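Side-chain contact in conserved protein with 2 CBS domains (Pyrobaculum aerophilum, PDB 2RIH), which binds AMP through a pair of CBS domains that form a Bateman module, and is probably an adenine nucleotide sensor: residues 59-64 against 74-79. Sequence-based numbering, arbitrary orientation. Where two conformers were deposited one is given.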
# COMPACT_ATOMS: atom_id res chain seq x y z
N ILE A 59 -11.05 -1.94 0.87
CA ILE A 59 -11.95 -0.83 0.56
C ILE A 59 -11.96 -0.55 -0.95
O ILE A 59 -13.01 -0.27 -1.54
CB ILE A 59 -11.56 0.42 1.39
CG1 ILE A 59 -11.90 0.16 2.87
CG2 ILE A 59 -12.27 1.68 0.84
CD1 ILE A 59 -11.19 1.05 3.86
N LEU A 60 -10.78 -0.64 -1.58
CA LEU A 60 -10.65 -0.47 -3.02
C LEU A 60 -11.56 -1.47 -3.75
O LEU A 60 -12.30 -1.09 -4.66
CB LEU A 60 -9.18 -0.70 -3.43
CG LEU A 60 -8.76 -0.45 -4.88
CD1 LEU A 60 -8.57 1.04 -5.11
CD2 LEU A 60 -7.46 -1.19 -5.20
N ARG A 61 -11.48 -2.73 -3.35
CA ARG A 61 -12.30 -3.79 -3.94
C ARG A 61 -13.79 -3.53 -3.73
O ARG A 61 -14.61 -3.78 -4.62
CB ARG A 61 -11.91 -5.16 -3.36
CG ARG A 61 -12.80 -6.31 -3.83
CD ARG A 61 -12.37 -7.66 -3.25
NE ARG A 61 -12.12 -7.59 -1.81
CZ ARG A 61 -13.05 -7.51 -0.87
NH1 ARG A 61 -12.69 -7.45 0.41
NH2 ARG A 61 -14.35 -7.50 -1.18
N ALA A 62 -14.14 -3.01 -2.55
CA ALA A 62 -15.51 -2.65 -2.20
C ALA A 62 -16.07 -1.60 -3.17
O ALA A 62 -17.20 -1.72 -3.63
CB ALA A 62 -15.57 -2.11 -0.76
N VAL A 63 -15.27 -0.58 -3.44
CA VAL A 63 -15.59 0.47 -4.40
C VAL A 63 -15.80 -0.14 -5.81
O VAL A 63 -16.83 0.11 -6.43
CB VAL A 63 -14.46 1.54 -4.44
CG1 VAL A 63 -14.67 2.53 -5.59
CG2 VAL A 63 -14.37 2.28 -3.11
N ALA A 64 -14.84 -0.93 -6.27
CA ALA A 64 -14.91 -1.60 -7.58
C ALA A 64 -16.18 -2.43 -7.75
O ALA A 64 -16.74 -2.48 -8.85
CB ALA A 64 -13.65 -2.48 -7.80
N MET A 74 -17.04 -6.00 8.33
CA MET A 74 -16.62 -7.38 8.59
C MET A 74 -16.67 -8.30 7.36
O MET A 74 -15.72 -9.06 7.14
CB MET A 74 -17.39 -8.00 9.77
CG MET A 74 -16.88 -9.40 10.18
SD MET A 74 -15.12 -9.46 10.64
CE MET A 74 -15.23 -8.85 12.31
N PRO A 75 -17.76 -8.26 6.57
CA PRO A 75 -17.78 -9.07 5.34
C PRO A 75 -16.62 -8.82 4.35
O PRO A 75 -16.31 -9.69 3.57
CB PRO A 75 -19.13 -8.72 4.70
CG PRO A 75 -19.98 -8.31 5.84
CD PRO A 75 -19.05 -7.57 6.77
N ILE A 76 -15.99 -7.64 4.38
CA ILE A 76 -14.86 -7.39 3.48
C ILE A 76 -13.51 -7.61 4.19
O ILE A 76 -12.45 -7.47 3.58
CB ILE A 76 -14.91 -5.99 2.82
CG1 ILE A 76 -14.61 -4.86 3.81
CG2 ILE A 76 -16.27 -5.79 2.16
CD1 ILE A 76 -14.25 -3.56 3.14
N ALA A 77 -13.57 -7.97 5.47
CA ALA A 77 -12.40 -8.13 6.31
C ALA A 77 -11.67 -9.46 6.08
O ALA A 77 -12.21 -10.40 5.51
CB ALA A 77 -12.81 -8.00 7.78
N ASN A 78 -10.42 -9.51 6.54
CA ASN A 78 -9.57 -10.69 6.43
C ASN A 78 -9.10 -11.11 7.81
O ASN A 78 -9.10 -10.31 8.73
CB ASN A 78 -8.36 -10.38 5.56
CG ASN A 78 -8.74 -9.90 4.19
OD1 ASN A 78 -9.33 -10.65 3.41
ND2 ASN A 78 -8.41 -8.66 3.88
N SER A 79 -8.70 -12.37 7.93
CA SER A 79 -8.15 -12.88 9.18
C SER A 79 -6.82 -12.18 9.48
O SER A 79 -6.03 -11.95 8.57
CB SER A 79 -7.94 -14.39 9.11
OG SER A 79 -7.71 -14.92 10.39
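Ile-76 packs on the last helix of the first CBS domain, helix 56-64, and meets it through Ile-59, Arg-61 and Ala-62. It sits on the linker that leads from that helix to strand 82-84 of the second CBS domain. The contact therefore closes the linker back on the first half of the Bateman module.

The apolar part is made by the far end of Ile-76. Its CD1 lies 4.4 Å from CG1 of Ile-59 and 4.4 Å from CB of Ala-62. The same methyl comes within 4.2 Å of the backbone N of Ile-59. CG1 stands between the backbone N and the carbonyl carbon (chi1 72°), and the extended chi2 of 163° carries CD1 on to the helix. Leu-67 and Ile-24 also touch Ile-76, while Val-27, Ala-28 and Leu-31 pack on Ile-59, so the buried Ile-76 adds to the apolar packing between helix 56-64, helix 24-34 and the loop that carries Leu-67. On another face of helix 56-64, Leu-60 and Val-63 pack against the second subunit.

The polar part belongs to Arg-61, a residue of an AMP site that is empty in this chain. Arg-61 was modelled in two conformers, and its details here hold for one of them. Its chain leaves the helix extended and bends at chi3 (47°), which turns the guanidinium back toward the start of the helix and up to Ile-76. Arg-61 and Ile-76 run past each other in opposite directions. Asp-58, of the same AMP site, makes a long, weak ion pair with Arg-61 NH1, and its OD1 accepts a hydrogen bond from ND2 of Asn-78, another residue of that site. This ties the linker to the helix beside the pocket. At the guanidinium edge, Arg-61 NH1 approaches Ile-76 O at 3.2 Å, near the guanidinium plane, and lies 3.6 Å from Ile-76 CB.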